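Local coordinates for Tlr1174 protein (Synechococcus elongatus, PDB 2OZT) that catalyses the dehydration of 2-succinyl-6-hydroxy-2,4-cyclohexadiene-1-carboxylate to 2-succinylbenzoate, a step on the route to phylloquinone, with the help of a divalent metal cation, at residues T133-V139 with K163-N169; I192-E196 with G240-I244. All blocks are in the same frame, centred on the assembly; numbering follows the deposited sequence.

In the fold
Both contacts belong to the parallel barrel of the enolase-type C-terminal domain, and their strands 163-167 and 192-196 are neighbours, probably hydrogen-bonded from E196 N to L166 O. Interaction 1 pairs adjacent strands: backbone hydrogen bonds, a salt bridge and apolar pairs bury 703 Å², and the contact runs from the metal site to a more open end at K163 and a bound phosphate. Interaction 2 reaches between strands that are not neighbours, with strand 218-220 between them. It is buried and smaller, 216 Å², made almost wholly by side chains inside the barrel, with no hydrogen bond across it. The two meet at the metal site, where D167 of the first and E196 of the second are magnesium ligands.

Interaction 1 (T133-V139 with K163-N169); sequences TTFKWKV and KLRLDAN. With NA (sodium ion), chain D; PO4 (phosphate ion), chain B.
F135 and W137 trade backbone hydrogen bonds with R165 and D167 in a parallel ladder: R165 N to F135 O, W137 N to R165 O, and an almost straight D167 N to W137 O (2.9 Å, 175°). K163 N on T133 O opens it and V139 N on D167 O closes it, that last donor standing above the carbonyl plane.

Charged groups line the barrel interior. K136 NZ forms a salt bridge to the anti side of D167 OD2 at 3.0 Å; CG and CD of the lysine lie against D167 CB, and the bend at chi3 (75°) then turns CE and NZ to the carboxylate. D167 OD1 binds the sodium ion at 2.5 Å, a site completed by D221 and E222. An Asx turn brings N169 N to D167 OD1 at 3.1 Å, and D167 OD2 receives a weak bond from N169 ND2, whose stronger partner is E222. K138, the predicted proton donor, extends from the same face. Further down, R165 NH2 donates to phosphate O2 at 2.7 Å in the guanidinium plane, while T134 CG2 covers one guanidinium face, 3.5 Å from R165 NE.

The opposite face is apolar. W137 CE3 meets L166 CD2 and F135 CB meets L164 CD1, each pair at 3.8 Å.

These four pack outward in a beta-alpha-beta unit: W137 and L164 touch its connecting helix 144-157, F135 and W137 reach helix 120-129, and strands 112-114 and 192-196 flank the pair.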
loop_
_atom_site.group_PDB
_atom_site.type_symbol
_atom_site.label_atom_id
_atom_site.label_comp_id
_atom_site.label_asym_id
_atom_site.label_seq_id
_atom_site.Cartn_x
_atom_site.Cartn_y
_atom_site.Cartn_z
ATOM N N THR A 133 11.759 13.565 2.572
ATOM C CA THR A 133 11.416 14.888 2.046
ATOM C C THR A 133 9.985 14.934 1.537
ATOM O O THR A 133 9.511 16.007 1.152
ATOM C CB THR A 133 12.406 15.348 0.946
ATOM O OG1 THR A 133 12.424 14.375 -0.092
ATOM C CG2 THR A 133 13.792 15.547 1.558
ATOM N N THR A 134 9.292 13.788 1.556
ATOM C CA THR A 134 7.859 13.742 1.203
ATOM C C THR A 134 7.125 13.290 2.429
ATOM O O THR A 134 7.597 12.404 3.167
ATOM C CB THR A 134 7.617 12.719 0.084
ATOM O OG1 THR A 134 8.319 13.173 -1.084
ATOM C CG2 THR A 134 6.146 12.585 -0.254
ATOM N N PHE A 135 5.979 13.936 2.680
ATOM C CA PHE A 135 5.201 13.729 3.893
ATOM C C PHE A 135 3.756 13.457 3.546
ATOM O O PHE A 135 3.286 13.921 2.508
ATOM C CB PHE A 135 5.236 15.023 4.743
ATOM C CG PHE A 135 6.626 15.366 5.205
ATOM C CD1 PHE A 135 7.113 14.848 6.380
ATOM C CD2 PHE A 135 7.443 16.154 4.419
ATOM C CE1 PHE A 135 8.416 15.125 6.800
ATOM C CE2 PHE A 135 8.759 16.453 4.839
ATOM C CZ PHE A 135 9.248 15.893 6.016
ATOM N N LYS A 136 3.071 12.754 4.433
ATOM C CA LYS A 136 1.603 12.585 4.280
ATOM C C LYS A 136 0.962 12.939 5.591
ATOM O O LYS A 136 1.313 12.370 6.625
ATOM C CB LYS A 136 1.249 11.136 3.909
ATOM C CG LYS A 136 -0.297 10.976 3.673
ATOM C CD LYS A 136 -0.673 9.574 3.142
ATOM C CE LYS A 136 -0.612 8.527 4.224
ATOM N NZ LYS A 136 -1.363 7.251 3.934
ATOM N N TRP A 137 0.059 13.927 5.558
ATOM C CA TRP A 137 -0.603 14.406 6.773
ATOM C C TRP A 137 -2.079 14.031 6.722
ATOM O O TRP A 137 -2.730 14.184 5.680
ATOM C CB TRP A 137 -0.469 15.937 6.834
ATOM C CG TRP A 137 -1.135 16.599 8.041
ATOM C CD1 TRP A 137 -1.118 16.153 9.333
ATOM C CD2 TRP A 137 -1.884 17.812 8.031
ATOM N NE1 TRP A 137 -1.841 17.023 10.137
ATOM C CE2 TRP A 137 -2.325 18.036 9.357
ATOM C CE3 TRP A 137 -2.241 18.730 7.028
ATOM C CZ2 TRP A 137 -3.095 19.164 9.722
ATOM C CZ3 TRP A 137 -3.032 19.848 7.396
ATOM C CH2 TRP A 137 -3.444 20.046 8.737
ATOM N N LYS A 138 -2.589 13.531 7.838
ATOM C CA LYS A 138 -3.989 13.135 7.963
ATOM C C LYS A 138 -4.859 14.350 8.147
ATOM O O LYS A 138 -4.601 15.179 9.034
ATOM C CB LYS A 138 -4.125 12.196 9.173
ATOM C CG LYS A 138 -5.448 11.479 9.275
ATOM C CD LYS A 138 -5.461 10.559 10.490
ATOM C CE LYS A 138 -6.651 9.623 10.442
ATOM N NZ LYS A 138 -6.564 8.695 11.624
ATOM N N VAL A 139 -5.867 14.454 7.270
ATOM C CA VAL A 139 -6.877 15.521 7.348
ATOM C C VAL A 139 -8.279 14.914 7.429
ATOM O O VAL A 139 -8.482 13.691 7.360
ATOM C CB VAL A 139 -6.760 16.530 6.194
ATOM C CG1 VAL A 139 -5.424 17.237 6.225
ATOM C CG2 VAL A 139 -6.888 15.799 4.841
ATOM N N LYS A 163 7.686 17.906 -0.172
ATOM C CA LYS A 163 6.426 17.570 -0.862
ATOM C C LYS A 163 5.444 17.065 0.175
ATOM O O LYS A 163 5.836 16.419 1.125
ATOM C CB LYS A 163 6.655 16.481 -1.914
ATOM C CG LYS A 163 7.461 16.959 -3.152
ATOM C CD LYS A 163 6.594 17.914 -4.021
ATOM C CE LYS A 163 7.356 18.387 -5.270
ATOM N NZ LYS A 163 7.428 17.344 -6.344
ATOM N N LEU A 164 4.152 17.394 0.025
ATOM C CA LEU A 164 3.162 17.057 1.035
ATOM C C LEU A 164 1.909 16.451 0.394
ATOM O O LEU A 164 1.388 16.997 -0.587
ATOM C CB LEU A 164 2.806 18.366 1.776
ATOM C CG LEU A 164 1.739 18.185 2.828
ATOM C CD1 LEU A 164 2.169 17.209 3.958
ATOM C CD2 LEU A 164 1.392 19.602 3.345
ATOM N N ARG A 165 1.499 15.298 0.912
ATOM C CA ARG A 165 0.256 14.613 0.538
ATOM C C ARG A 165 -0.756 14.839 1.643
ATOM O O ARG A 165 -0.373 14.820 2.831
ATOM C CB ARG A 165 0.546 13.096 0.384
ATOM C CG ARG A 165 1.597 12.751 -0.673
ATOM C CD ARG A 165 2.150 11.374 -0.454
ATOM N NE ARG A 165 3.171 11.139 -1.476
ATOM C CZ ARG A 165 3.829 9.973 -1.629
ATOM N NH1 ARG A 165 3.580 8.932 -0.827
ATOM N NH2 ARG A 165 4.749 9.875 -2.599
ATOM N N LEU A 166 -2.016 15.086 1.287
ATOM C CA LEU A 166 -3.050 15.262 2.310
ATOM C C LEU A 166 -3.979 14.062 2.254
ATOM O O LEU A 166 -4.621 13.852 1.224
ATOM C CB LEU A 166 -3.853 16.527 2.048
ATOM C CG LEU A 166 -3.006 17.788 1.978
ATOM C CD1 LEU A 166 -3.924 18.997 1.618
ATOM C CD2 LEU A 166 -2.241 18.011 3.263
ATOM N N ASP A 167 -4.106 13.304 3.333
ATOM C CA ASP A 167 -4.904 12.096 3.286
ATOM C C ASP A 167 -6.198 12.272 4.060
ATOM O O ASP A 167 -6.174 12.305 5.291
ATOM C CB ASP A 167 -4.084 10.935 3.858
ATOM C CG ASP A 167 -4.700 9.584 3.567
ATOM O OD1 ASP A 167 -5.814 9.486 2.966
ATOM O OD2 ASP A 167 -4.084 8.535 3.918
ATOM N N ALA A 168 -7.308 12.325 3.325
ATOM C CA ALA A 168 -8.595 12.433 3.971
ATOM C C ALA A 168 -9.228 11.103 4.357
ATOM O O ALA A 168 -10.229 11.082 5.119
ATOM C CB ALA A 168 -9.543 13.223 3.089
ATOM N N ASN A 169 -8.716 9.981 3.828
ATOM C CA ASN A 169 -9.267 8.663 4.146
ATOM C C ASN A 169 -10.769 8.576 3.956
ATOM O O ASN A 169 -11.469 7.878 4.694
ATOM C CB ASN A 169 -8.871 8.211 5.556
ATOM C CG ASN A 169 -7.386 8.101 5.709
ATOM O OD1 ASN A 169 -6.755 8.945 6.341
ATOM N ND2 ASN A 169 -6.811 7.067 5.101
HETATM NA NA NA D . -6.427 7.264 1.926
HETATM P P PO4 B . 7.306 12.259 -4.454
HETATM O O1 PO4 B . 8.307 11.503 -3.638
HETATM O O2 PO4 B . 6.027 11.506 -4.331
HETATM O O3 PO4 B . 7.147 13.647 -3.830
HETATM O O4 PO4 B . 7.518 12.528 -5.932
HETATM O O HOH W 1 -8.220 11.021 7.755
#

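Interaction 2 (I192-E196 with G240-I244); sequences IEYVE and GFFVI
Y194 and F241 meet inside the barrel, where strands 192-196 and 241-244 pass 9.3 Å apart at 69° and no hydrogen bond joins them. From CB, the Y194 side chain heads toward the other strand, with CG in the crowded position between backbone N and carbonyl carbon (chi1 51°). Y194 CD1 makes the closest touch: it sits over one face of the F241 ring, offset toward its rim, 3.7 Å from F241 CD2. Next along this edge, Y194 CE1 is 4.1 Å from F241 CG. The two planes are inclined by 39° with centroids 5.1 Å apart, an oblique aromatic pair. On the far edge Y194 CE2 faces E196 OE1 at 4.0 Å, the oxygen lying in the plane of the tyrosine ring. At the tip, Y194 OH approaches V243 CG2 at 4.2 Å and packs on CD of R165.

E196, a magnesium ligand, runs extended beyond CG and crosses V243 at about a right angle, bringing E196 OE2 to 3.6 Å from V243 CG2. The methyl thus abuts one side of a metal-binding carboxylate, and V243 lies two residues before K245, the predicted proton acceptor, whose NZ hydrogen-bonds V243 O.

F241 also takes R267 in a cation-pi contact and H294 edge-to-face. A serine in place of F241 would probably leave one side of the Y194 ring without its packing partner and open a gap between the strands.

Around this contact, strand 218-220 lies between the two strands in the sheet, Y194 touches V269 of strand 268-270, and E193 forms a salt bridge with R165 of strand 163-167. F242 and I244 point outward onto helix 227-235, leaving F241 and V243 to face the barrel interior.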
loop_
_atom_site.group_PDB
_atom_site.type_symbol
_atom_site.label_atom_id
_atom_site.label_comp_id
_atom_site.label_asym_id
_atom_site.label_seq_id
_atom_site.Cartn_x
_atom_site.Cartn_y
_atom_site.Cartn_z
ATOM N N ILE A 192 2.204 20.973 -2.358
ATOM C CA ILE A 192 1.053 19.976 -2.354
ATOM C C ILE A 192 1.041 18.971 -3.527
ATOM O O ILE A 192 0.779 19.323 -4.670
ATOM C CB ILE A 192 -0.335 20.668 -2.235
ATOM C CG1 ILE A 192 -0.409 21.535 -0.962
ATOM C CG2 ILE A 192 -1.441 19.661 -2.196
ATOM C CD1 ILE A 192 -0.602 20.763 0.346
ATOM N N GLU A 193 1.275 17.704 -3.233
ATOM C CA GLU A 193 1.384 16.730 -4.300
ATOM C C GLU A 193 0.022 16.203 -4.743
ATOM O O GLU A 193 -0.275 16.106 -5.939
ATOM C CB GLU A 193 2.262 15.586 -3.817
ATOM C CG GLU A 193 2.649 14.608 -4.915
ATOM C CD GLU A 193 3.569 13.505 -4.434
ATOM O OE1 GLU A 193 3.765 13.349 -3.216
ATOM O OE2 GLU A 193 4.127 12.806 -5.306
ATOM N N TYR A 194 -0.799 15.827 -3.777
ATOM C CA TYR A 194 -2.170 15.426 -4.046
ATOM C C TYR A 194 -2.968 15.373 -2.776
ATOM O O TYR A 194 -2.399 15.406 -1.656
ATOM C CB TYR A 194 -2.238 14.054 -4.752
ATOM C CG TYR A 194 -1.476 12.858 -4.152
ATOM C CD1 TYR A 194 -0.369 12.345 -4.830
ATOM C CD2 TYR A 194 -1.871 12.236 -2.972
ATOM C CE1 TYR A 194 0.318 11.194 -4.364
ATOM C CE2 TYR A 194 -1.168 11.081 -2.484
ATOM C CZ TYR A 194 -0.096 10.604 -3.191
ATOM O OH TYR A 194 0.528 9.485 -2.688
ATOM N N VAL A 195 -4.300 15.341 -2.950
ATOM C CA VAL A 195 -5.236 15.000 -1.893
ATOM C C VAL A 195 -5.623 13.527 -2.104
ATOM O O VAL A 195 -6.073 13.148 -3.179
ATOM C CB VAL A 195 -6.494 15.932 -1.890
ATOM C CG1 VAL A 195 -7.462 15.456 -0.840
ATOM C CG2 VAL A 195 -6.111 17.406 -1.675
ATOM N N GLU A 196 -5.450 12.740 -1.064
ATOM C CA GLU A 196 -5.702 11.306 -1.140
ATOM C C GLU A 196 -7.092 10.957 -0.630
ATOM O O GLU A 196 -7.463 11.378 0.480
ATOM C CB GLU A 196 -4.650 10.550 -0.328
ATOM C CG GLU A 196 -4.694 9.042 -0.479
ATOM C CD GLU A 196 -3.496 8.412 0.200
ATOM O OE1 GLU A 196 -2.641 9.160 0.686
ATOM O OE2 GLU A 196 -3.390 7.170 0.205
ATOM N N GLY A 240 -5.886 11.151 -12.051
ATOM C CA GLY A 240 -5.014 11.316 -10.910
ATOM C C GLY A 240 -4.117 10.133 -10.597
ATOM O O GLY A 240 -3.682 9.376 -11.502
ATOM N N PHE A 241 -3.776 10.050 -9.319
ATOM C CA PHE A 241 -2.851 9.021 -8.860
ATOM C C PHE A 241 -3.558 7.790 -8.311
ATOM O O PHE A 241 -4.724 7.805 -7.935
ATOM C CB PHE A 241 -1.947 9.574 -7.757
ATOM C CG PHE A 241 -0.985 10.613 -8.244
ATOM C CD1 PHE A 241 0.326 10.305 -8.554
ATOM C CD2 PHE A 241 -1.416 11.934 -8.387
ATOM C CE1 PHE A 241 1.184 11.295 -9.027
ATOM C CE2 PHE A 241 -0.553 12.930 -8.810
ATOM C CZ PHE A 241 0.754 12.611 -9.154
ATOM N N PHE A 242 -2.819 6.677 -8.310
ATOM C CA PHE A 242 -3.345 5.427 -7.760
ATOM C C PHE A 242 -2.348 4.969 -6.700
ATOM O O PHE A 242 -1.148 4.891 -6.994
ATOM C CB PHE A 242 -3.284 4.344 -8.843
ATOM C CG PHE A 242 -4.198 4.553 -10.043
ATOM C CD1 PHE A 242 -5.403 3.887 -10.129
ATOM C CD2 PHE A 242 -3.786 5.332 -11.129
ATOM C CE1 PHE A 242 -6.218 4.036 -11.276
ATOM C CE2 PHE A 242 -4.606 5.465 -12.262
ATOM C CZ PHE A 242 -5.803 4.816 -12.313
ATOM N N VAL A 243 -2.820 4.725 -5.487
ATOM C CA VAL A 243 -1.931 4.211 -4.430
ATOM C C VAL A 243 -2.083 2.677 -4.450
ATOM O O VAL A 243 -3.158 2.149 -4.157
ATOM C CB VAL A 243 -2.314 4.791 -3.060
ATOM C CG1 VAL A 243 -1.390 4.253 -1.964
ATOM C CG2 VAL A 243 -2.265 6.341 -3.109
ATOM N N ILE A 244 -1.029 1.977 -4.865
ATOM C CA ILE A 244 -1.092 0.531 -5.067
ATOM C C ILE A 244 -0.545 -0.195 -3.853
ATOM O O ILE A 244 0.621 0.040 -3.455
ATOM C CB ILE A 244 -0.189 0.161 -6.263
ATOM C CG1 ILE A 244 -0.625 0.861 -7.560
ATOM C CG2 ILE A 244 -0.149 -1.382 -6.474
ATOM C CD1 ILE A 244 -2.081 0.571 -7.989
#